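Local coordinates for protein exosome complex exonuclease RRP46 homolog (Oryza sativa Japonica Group, PDB 3HKM) that binds double-stranded DNA and single-stranded RNA, shows DNase and phosphorolytic RNase activities in vitro, and is probably a component of the exosome core, at residues 42-47 / 100-105; 112-117 / 153-158; 164-169 / 198-203. All coordinates share one frame; numbering follows the deposited sequence.

Contact 1. Residues 42-47 / 100-105; sequences AAVYGP and TTTSVI
Ala43 pairs with Ile105 where strands 42-44 and 100-105 run antiparallel, their axes 4.7 Å apart at 166°. It is a hydrogen-bonded pair: Ala43 N reaches Ile105 O, and Ile105 N reaches Ala43 O, each at 2.9 Å. Val44 and Val104 form the next, non-hydrogen-bonded pair. Beyond it the pairing fades, and the bond from Tyr45 N to Ser103 O is weak (3.3 Å). Thr102 works with both branches. Its CG2 lies anti to the backbone N and presses on Val44 CG1 at 3.4 Å, tighter than normal packing. Its OG1, beside the backbone N (chi1 -60°), gives a weak hydrogen bond to Gly46 O at 3.4 Å. With an alanine here, a gap would probably open beside Val44 CG1, and Gly46 O would lose this weak donor. The Tyr45 ring takes Ser103 O at its edge, near the ring plane, with CD2 3.2 Å from that oxygen. At the same edge, Tyr45 CE2 meets Ile105 CG1 at 4.3 Å. Val44 and Val104 share the opposite face from Ala43 and Ile105, and helix 115-130 covers it through Cys123, Ala126 and Ala130. The arrangement is part of the mixed five-stranded sheet of the RNase PH domain. There strand 100-110 also ends a beta-alpha-beta crossover that starts from strand 61-67 and passes through helix 77-91.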
loop_
_atom_site.group_PDB
_atom_site.type_symbol
_atom_site.label_atom_id
_atom_site.label_comp_id
_atom_site.label_asym_id
_atom_site.label_seq_id
_atom_site.Cartn_x
_atom_site.Cartn_y
_atom_site.Cartn_z
ATOM N N ALA A 42 -3.049 8.951 4.531
ATOM C CA ALA A 42 -2.052 9.260 3.500
ATOM C C ALA A 42 -2.137 10.709 3.001
ATOM O O ALA A 42 -3.172 11.139 2.520
ATOM C CB ALA A 42 -2.199 8.294 2.322
ATOM N N ALA A 43 -1.040 11.452 3.109
ATOM C CA ALA A 43 -1.025 12.870 2.728
ATOM C C ALA A 43 0.015 13.133 1.643
ATOM O O ALA A 43 1.174 12.757 1.797
ATOM C CB ALA A 43 -0.755 13.753 3.952
ATOM N N VAL A 44 -0.399 13.776 0.553
ATOM C CA VAL A 44 0.487 14.052 -0.574
ATOM C C VAL A 44 0.522 15.540 -0.866
ATOM O O VAL A 44 -0.508 16.196 -0.821
ATOM C CB VAL A 44 0.021 13.338 -1.849
ATOM C CG1 VAL A 44 1.076 13.470 -2.940
ATOM C CG2 VAL A 44 -0.284 11.872 -1.558
ATOM N N TYR A 45 1.698 16.073 -1.187
ATOM C CA TYR A 45 1.824 17.520 -1.335
ATOM C C TYR A 45 2.123 18.047 -2.766
ATOM O O TYR A 45 3.146 18.673 -2.997
ATOM C CB TYR A 45 2.774 18.059 -0.252
ATOM C CG TYR A 45 2.219 17.765 1.131
ATOM C CD1 TYR A 45 1.261 18.588 1.703
ATOM C CD2 TYR A 45 2.598 16.626 1.834
ATOM C CE1 TYR A 45 0.716 18.309 2.950
ATOM C CE2 TYR A 45 2.056 16.336 3.083
ATOM C CZ TYR A 45 1.116 17.183 3.633
ATOM O OH TYR A 45 0.572 16.914 4.871
ATOM N N GLY A 46 1.191 17.804 -3.703
ATOM C CA GLY A 46 1.284 18.238 -5.099
ATOM C C GLY A 46 2.707 18.167 -5.608
ATOM O O GLY A 46 3.609 17.824 -4.851
ATOM N N PRO A 47 2.938 18.465 -6.895
ATOM C CA PRO A 47 4.364 18.506 -7.216
ATOM C C PRO A 47 4.938 19.877 -6.856
ATOM O O PRO A 47 4.436 20.891 -7.347
ATOM C CB PRO A 47 4.394 18.265 -8.735
ATOM C CG PRO A 47 2.989 17.840 -9.108
ATOM C CD PRO A 47 2.106 18.494 -8.105
ATOM N N THR A 100 11.028 18.630 -9.419
ATOM C CA THR A 100 9.849 18.741 -8.578
ATOM C C THR A 100 9.896 17.669 -7.482
ATOM O O THR A 100 10.419 16.586 -7.693
ATOM C CB THR A 100 8.581 18.594 -9.449
ATOM O OG1 THR A 100 7.661 19.649 -9.153
ATOM C CG2 THR A 100 7.929 17.236 -9.275
ATOM N N THR A 101 9.367 17.975 -6.307
ATOM C CA THR A 101 9.328 16.985 -5.240
ATOM C C THR A 101 7.911 16.795 -4.718
ATOM O O THR A 101 7.242 17.756 -4.333
ATOM C CB THR A 101 10.256 17.356 -4.060
ATOM O OG1 THR A 101 11.586 17.587 -4.540
ATOM C CG2 THR A 101 10.283 16.239 -3.030
ATOM N N THR A 102 7.465 15.544 -4.713
ATOM C CA THR A 102 6.199 15.176 -4.108
ATOM C C THR A 102 6.465 14.391 -2.822
ATOM O O THR A 102 7.063 13.321 -2.851
ATOM C CB THR A 102 5.349 14.357 -5.094
ATOM O OG1 THR A 102 5.103 15.146 -6.267
ATOM C CG2 THR A 102 4.027 13.949 -4.473
ATOM N N SER A 103 6.034 14.938 -1.690
ATOM C CA SER A 103 6.272 14.294 -0.407
ATOM C C SER A 103 5.031 13.576 0.089
ATOM O O SER A 103 3.965 14.173 0.227
ATOM C CB SER A 103 6.730 15.308 0.643
ATOM O OG SER A 103 7.823 16.075 0.167
ATOM N N VAL A 104 5.189 12.292 0.372
ATOM C CA VAL A 104 4.120 11.474 0.908
ATOM C C VAL A 104 4.343 11.235 2.400
ATOM O O VAL A 104 5.423 10.809 2.819
ATOM C CB VAL A 104 4.062 10.117 0.176
ATOM C CG1 VAL A 104 2.901 9.276 0.684
ATOM C CG2 VAL A 104 3.965 10.332 -1.325
ATOM N N ILE A 105 3.329 11.526 3.203
ATOM C CA ILE A 105 3.363 11.179 4.613
ATOM C C ILE A 105 2.304 10.132 4.906
ATOM O O ILE A 105 1.150 10.276 4.522
ATOM C CB ILE A 105 3.166 12.399 5.527
ATOM C CG1 ILE A 105 4.314 13.387 5.333
ATOM C CG2 ILE A 105 3.103 11.963 6.985
ATOM C CD1 ILE A 105 4.387 14.441 6.409
#

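Contact 2. Residues 112-117 / 153-158; sequences DGSLLP and LDTNKA
Gly113 meets Asn156 where two loops of the RNase PH fold, each leading into a helix, pass close to each other. One leads from strand 100-110 into helix 115-130, the other from strand 151-153 into helix 157-160. In RNase PH relatives, loops in this region line the phosphorolytic site, so this junction probably lies close to the equivalent place. The backbones come very near: Gly113 CA is 3.9 Å from Asn156 CA. A CB on Gly113 would run into the Asn156 backbone, and the phi of 105° also suits glycine. Ser114 sits at the N-cap position of helix 115-130, but its side chain makes no capping bond. Instead Ser114 OG donates to Thr155 O at 2.9 Å, in the carbonyl plane and on a lone pair. The Ser114 backbone N is held by Glu160 OE2, which also binds Thr155 OG1, so one carboxylate oxygen links both loops. Arg15 is a further tie: its guanidinium binds Asp112 O and Gly113 O, and its backbone N binds Asp154 OD2. Asn156 is the N-cap of helix 157-160, with OD1 bonded to Glu159 N. The Asp112 and Asn156 side chains lie side by side and point the same way, their flat groups 33° apart. Asp112 CG is anti to its own N (chi1 -171°), which carries the carboxylate to the start of that helix. Asp112 OD2 accepts from Lys157 N at 3.3 Å, met from above the carboxylate plane. Lys157 N also makes a weak bond to Asp112 O at 2.8 Å. The Lys157 chain is extended, and its NZ stands 6.8 Å from Asp112 OD2, so the two charges are not in contact. A water completes the grip: it donates to Asp112 OD2 at 2.9 Å and accepts from Ala158 N at 3.1 Å.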
loop_
_atom_site.group_PDB
_atom_site.type_symbol
_atom_site.label_atom_id
_atom_site.label_comp_id
_atom_site.label_asym_id
_atom_site.label_seq_id
_atom_site.Cartn_x
_atom_site.Cartn_y
_atom_site.Cartn_z
ATOM N N ASP A 112 -4.540 -3.725 12.627
ATOM C CA ASP A 112 -5.101 -5.059 12.784
ATOM C C ASP A 112 -4.658 -5.958 11.635
ATOM O O ASP A 112 -5.405 -6.840 11.219
ATOM C CB ASP A 112 -6.631 -5.021 12.823
ATOM C CG ASP A 112 -7.229 -6.363 13.191
ATOM O OD1 ASP A 112 -8.428 -6.589 12.950
ATOM O OD2 ASP A 112 -6.480 -7.210 13.708
ATOM N N GLY A 113 -3.462 -5.720 11.106
ATOM C CA GLY A 113 -2.910 -6.587 10.078
ATOM C C GLY A 113 -2.937 -6.006 8.676
ATOM O O GLY A 113 -3.668 -5.052 8.414
ATOM N N SER A 114 -2.145 -6.609 7.783
ATOM C CA SER A 114 -1.932 -6.135 6.410
ATOM C C SER A 114 -1.649 -4.630 6.353
ATOM O O SER A 114 -2.219 -3.912 5.532
ATOM C CB SER A 114 -3.111 -6.512 5.505
ATOM O OG SER A 114 -3.162 -7.908 5.295
ATOM N N LEU A 115 -0.761 -4.163 7.227
ATOM C CA LEU A 115 -0.476 -2.734 7.360
ATOM C C LEU A 115 0.255 -2.135 6.155
ATOM O O LEU A 115 -0.040 -1.019 5.733
ATOM C CB LEU A 115 0.318 -2.460 8.641
ATOM C CG LEU A 115 0.497 -0.976 8.972
ATOM C CD1 LEU A 115 -0.859 -0.287 9.089
ATOM C CD2 LEU A 115 1.318 -0.786 10.244
ATOM N N LEU A 116 1.210 -2.868 5.600
ATOM C CA LEU A 116 1.957 -2.352 4.461
ATOM C C LEU A 116 1.083 -2.355 3.193
ATOM O O LEU A 116 1.072 -1.372 2.438
ATOM C CB LEU A 116 3.257 -3.137 4.271
ATOM C CG LEU A 116 4.399 -2.517 3.460
ATOM C CD1 LEU A 116 4.708 -3.322 2.212
ATOM C CD2 LEU A 116 4.150 -1.042 3.137
ATOM N N PRO A 117 0.346 -3.453 2.949
ATOM C CA PRO A 117 -0.598 -3.414 1.827
ATOM C C PRO A 117 -1.652 -2.317 1.999
ATOM O O PRO A 117 -2.030 -1.674 1.020
ATOM C CB PRO A 117 -1.251 -4.798 1.878
ATOM C CG PRO A 117 -0.221 -5.668 2.472
ATOM C CD PRO A 117 0.468 -4.809 3.511
ATOM N N LEU A 153 -6.510 -14.257 1.956
ATOM C CA LEU A 153 -6.315 -12.883 1.480
ATOM C C LEU A 153 -6.627 -11.843 2.555
ATOM O O LEU A 153 -7.623 -11.957 3.277
ATOM C CB LEU A 153 -7.153 -12.613 0.222
ATOM C CG LEU A 153 -6.836 -13.499 -0.987
ATOM C CD1 LEU A 153 -7.670 -13.104 -2.192
ATOM C CD2 LEU A 153 -5.349 -13.443 -1.314
ATOM N N ASP A 154 -5.764 -10.833 2.657
ATOM C CA ASP A 154 -5.953 -9.736 3.601
ATOM C C ASP A 154 -6.011 -10.238 5.043
ATOM O O ASP A 154 -7.040 -10.160 5.706
ATOM C CB ASP A 154 -7.228 -8.971 3.258
ATOM C CG ASP A 154 -7.252 -7.565 3.847
ATOM O OD1 ASP A 154 -6.173 -6.988 4.113
ATOM O OD2 ASP A 154 -8.370 -7.031 4.013
ATOM N N THR A 155 -4.889 -10.758 5.517
ATOM C CA THR A 155 -4.797 -11.283 6.868
ATOM C C THR A 155 -4.884 -10.171 7.899
ATOM O O THR A 155 -4.475 -9.041 7.646
ATOM C CB THR A 155 -3.455 -11.994 7.086
ATOM O OG1 THR A 155 -2.403 -11.127 6.660
ATOM C CG2 THR A 155 -3.399 -13.279 6.295
ATOM N N ASN A 156 -5.402 -10.513 9.073
ATOM C CA ASN A 156 -5.421 -9.593 10.198
ATOM C C ASN A 156 -4.243 -9.831 11.146
ATOM O O ASN A 156 -3.304 -10.548 10.808
ATOM C CB ASN A 156 -6.763 -9.669 10.936
ATOM C CG ASN A 156 -7.124 -11.080 11.358
ATOM O OD1 ASN A 156 -6.303 -11.992 11.291
ATOM N ND2 ASN A 156 -8.363 -11.264 11.799
ATOM N N LYS A 157 -4.285 -9.216 12.324
ATOM C CA LYS A 157 -3.208 -9.338 13.298
ATOM C C LYS A 157 -3.179 -10.749 13.878
ATOM O O LYS A 157 -2.113 -11.315 14.117
ATOM C CB LYS A 157 -3.405 -8.303 14.406
ATOM C CG LYS A 157 -2.260 -8.167 15.400
ATOM C CD LYS A 157 -2.612 -7.120 16.450
ATOM C CE LYS A 157 -1.488 -6.914 17.452
ATOM N NZ LYS A 157 -1.895 -6.009 18.577
ATOM N N ALA A 158 -4.360 -11.322 14.082
ATOM C CA ALA A 158 -4.487 -12.666 14.639
ATOM C C ALA A 158 -3.951 -13.754 13.704
ATOM O O ALA A 158 -3.261 -14.673 14.144
ATOM C CB ALA A 158 -5.945 -12.948 15.005
HETATM O O HOH W 1 -6.999 -9.878 14.605
#

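Contact 3. Residues 164-169 / 198-203; sequences KSFAHL and ITHGVM
His168 and Ile198 form a hydrogen-bonded pair between strands 165-169 and 198-201, which run antiparallel at 164° with axes 4.6 Å apart. The bond from His168 N to Ile198 O is short and straight (2.7 Å), and Ile198 N returns one to His168 O. Further along, His200 N binds Phe166 O at 2.8 Å, nearly in line with the carbonyl bond. The partner bond from Phe166 N to His200 O is longer and more bent.

Phe166, His168 and His200 gather into an aromatic cluster on one face of the sheet. The Phe166 CG stands between its backbone N and carbonyl carbon (chi1 60°), and this brings the ring over toward strand 198-201, where His200 O lies over the centre of one ring face. The Phe166 and His200 rings meet rim to rim, with centroids 5.5 Å apart. The contact of His200 with His168 is an offset edge-to-face one: the His200 edge turns toward the His168 face, planes at 66°. A water joins the two imidazoles, 2.9 Å from His168 ND1 and 2.6 Å from His200 NE2, and it lies in the plane of the His200 ring.

On the other face Ala167 CB touches Thr199 CG2 at 3.6 Å. The bent Met203 chain brings its CE to 3.9 Å from Ala167 CB. Strand 197-201 is an outer strand of the four-stranded antiparallel sheet. Strand 165-172 lies between it and strand 138-145, with Ala167 bonded to Cys143. Helix 205-229 packs on the face of Ala167 and Thr199, where Tyr208 touches Thr199 and Met203. On the other face His168 touches Leu116 and Pro117 of helix 115-130.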
loop_
_atom_site.group_PDB
_atom_site.type_symbol
_atom_site.label_atom_id
_atom_site.label_comp_id
_atom_site.label_asym_id
_atom_site.label_seq_id
_atom_site.Cartn_x
_atom_site.Cartn_y
_atom_site.Cartn_z
ATOM N N LYS A 164 2.686 -19.281 8.925
ATOM C CA LYS A 164 4.141 -19.393 8.788
ATOM C C LYS A 164 4.652 -18.831 7.467
ATOM O O LYS A 164 5.848 -18.647 7.284
ATOM C CB LYS A 164 4.593 -20.852 8.917
ATOM C CG LYS A 164 5.053 -21.257 10.320
ATOM C CD LYS A 164 6.167 -22.299 10.231
ATOM C CE LYS A 164 5.753 -23.522 9.394
ATOM N NZ LYS A 164 6.922 -24.191 8.714
ATOM N N SER A 165 3.734 -18.580 6.543
ATOM C CA SER A 165 4.079 -18.073 5.228
ATOM C C SER A 165 3.190 -16.893 4.915
ATOM O O SER A 165 2.021 -16.874 5.288
ATOM C CB SER A 165 3.854 -19.143 4.154
ATOM O OG SER A 165 4.534 -20.354 4.433
ATOM N N PHE A 166 3.745 -15.906 4.227
ATOM C CA PHE A 166 2.907 -14.896 3.601
ATOM C C PHE A 166 3.646 -13.945 2.663
ATOM O O PHE A 166 4.870 -13.877 2.655
ATOM C CB PHE A 166 2.033 -14.155 4.626
ATOM C CG PHE A 166 2.796 -13.434 5.690
ATOM C CD1 PHE A 166 2.804 -13.910 6.994
ATOM C CD2 PHE A 166 3.469 -12.259 5.401
ATOM C CE1 PHE A 166 3.490 -13.237 7.987
ATOM C CE2 PHE A 166 4.162 -11.574 6.391
ATOM C CZ PHE A 166 4.171 -12.064 7.688
ATOM N N ALA A 167 2.874 -13.234 1.855
ATOM C CA ALA A 167 3.433 -12.386 0.826
ATOM C C ALA A 167 2.709 -11.051 0.815
ATOM O O ALA A 167 1.505 -10.987 1.011
ATOM C CB ALA A 167 3.306 -13.064 -0.524
ATOM N N HIS A 168 3.457 -9.979 0.605
ATOM C CA HIS A 168 2.847 -8.701 0.286
ATOM C C HIS A 168 2.902 -8.537 -1.218
ATOM O O HIS A 168 3.975 -8.353 -1.778
ATOM C CB HIS A 168 3.596 -7.556 0.962
ATOM C CG HIS A 168 3.440 -7.526 2.451
ATOM N ND1 HIS A 168 4.350 -6.910 3.283
ATOM C CD2 HIS A 168 2.484 -8.046 3.258
ATOM C CE1 HIS A 168 3.957 -7.045 4.539
ATOM N NE2 HIS A 168 2.827 -7.729 4.550
ATOM N N LEU A 169 1.753 -8.632 -1.879
ATOM C CA LEU A 169 1.722 -8.464 -3.329
ATOM C C LEU A 169 1.121 -7.120 -3.706
ATOM O O LEU A 169 0.197 -6.630 -3.059
ATOM C CB LEU A 169 0.951 -9.599 -4.016
ATOM C CG LEU A 169 1.394 -11.036 -3.706
ATOM C CD1 LEU A 169 0.483 -12.042 -4.405
ATOM C CD2 LEU A 169 2.861 -11.278 -4.061
ATOM N N ILE A 198 7.000 -9.029 -1.692
ATOM C CA ILE A 198 7.913 -9.394 -0.617
ATOM C C ILE A 198 7.291 -10.464 0.267
ATOM O O ILE A 198 6.183 -10.296 0.771
ATOM C CB ILE A 198 8.402 -8.158 0.190
ATOM C CG1 ILE A 198 8.983 -8.580 1.537
ATOM C CG2 ILE A 198 7.302 -7.139 0.351
ATOM C CD1 ILE A 198 9.870 -7.524 2.166
ATOM N N THR A 199 7.998 -11.583 0.415
ATOM C CA THR A 199 7.478 -12.708 1.179
ATOM C C THR A 199 8.190 -12.816 2.517
ATOM O O THR A 199 9.341 -12.408 2.653
ATOM C CB THR A 199 7.600 -14.033 0.406
ATOM O OG1 THR A 199 8.979 -14.288 0.115
ATOM C CG2 THR A 199 6.813 -13.965 -0.902
ATOM N N HIS A 200 7.484 -13.353 3.506
ATOM C CA HIS A 200 8.021 -13.497 4.852
ATOM C C HIS A 200 7.740 -14.897 5.365
ATOM O O HIS A 200 6.580 -15.293 5.496
ATOM C CB HIS A 200 7.381 -12.485 5.806
ATOM C CG HIS A 200 7.660 -11.050 5.462
ATOM N ND1 HIS A 200 8.811 -10.400 5.854
ATOM C CD2 HIS A 200 6.925 -10.138 4.782
ATOM C CE1 HIS A 200 8.776 -9.150 5.427
ATOM N NE2 HIS A 200 7.644 -8.967 4.771
ATOM N N GLY A 201 8.799 -15.642 5.663
ATOM C CA GLY A 201 8.657 -16.992 6.172
ATOM C C GLY A 201 8.738 -17.987 5.036
ATOM O O GLY A 201 8.968 -17.589 3.896
ATOM N N VAL A 202 8.545 -19.269 5.336
ATOM C CA VAL A 202 8.706 -20.308 4.321
ATOM C C VAL A 202 7.772 -20.069 3.149
ATOM O O VAL A 202 6.587 -19.774 3.323
ATOM C CB VAL A 202 8.475 -21.728 4.867
ATOM C CG1 VAL A 202 6.996 -21.996 5.057
ATOM C CG2 VAL A 202 9.054 -22.746 3.905
ATOM N N MET A 203 8.308 -20.187 1.946
ATOM C CA MET A 203 7.486 -19.980 0.777
ATOM C C MET A 203 8.022 -20.830 -0.353
ATOM O O MET A 203 9.009 -20.477 -1.002
ATOM C CB MET A 203 7.441 -18.495 0.396
ATOM C CG MET A 203 6.502 -18.156 -0.763
ATOM S SD MET A 203 4.752 -18.099 -0.336
ATOM C CE MET A 203 4.677 -16.589 0.605
HETATM O O HOH W 2 8.119 -19.608 8.458
HETATM O O HOH W 3 7.226 -6.618 3.631
#

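Contacts 2 and 3 are neighbours, their centres 12 Å apart. They touch where the start of helix 115-130 packs on strand 165-172: Pro117 CG lies 3.7 Å from His168 CD2, and Leu116 CD1 lies 3.8 Å from His168 ND1. Contact 1 sits across the centre of the chain from both, its centre 25 Å from that of contact 2 and 30 Å from that of contact 3. Strand 100-110 leads from contact 1 to the loop of contact 2, where helix 115-130 begins. By comparison with RNase PH relatives, contact 2 probably lies nearest the active-site region, while contacts 1 and 3 belong to the two different sheets.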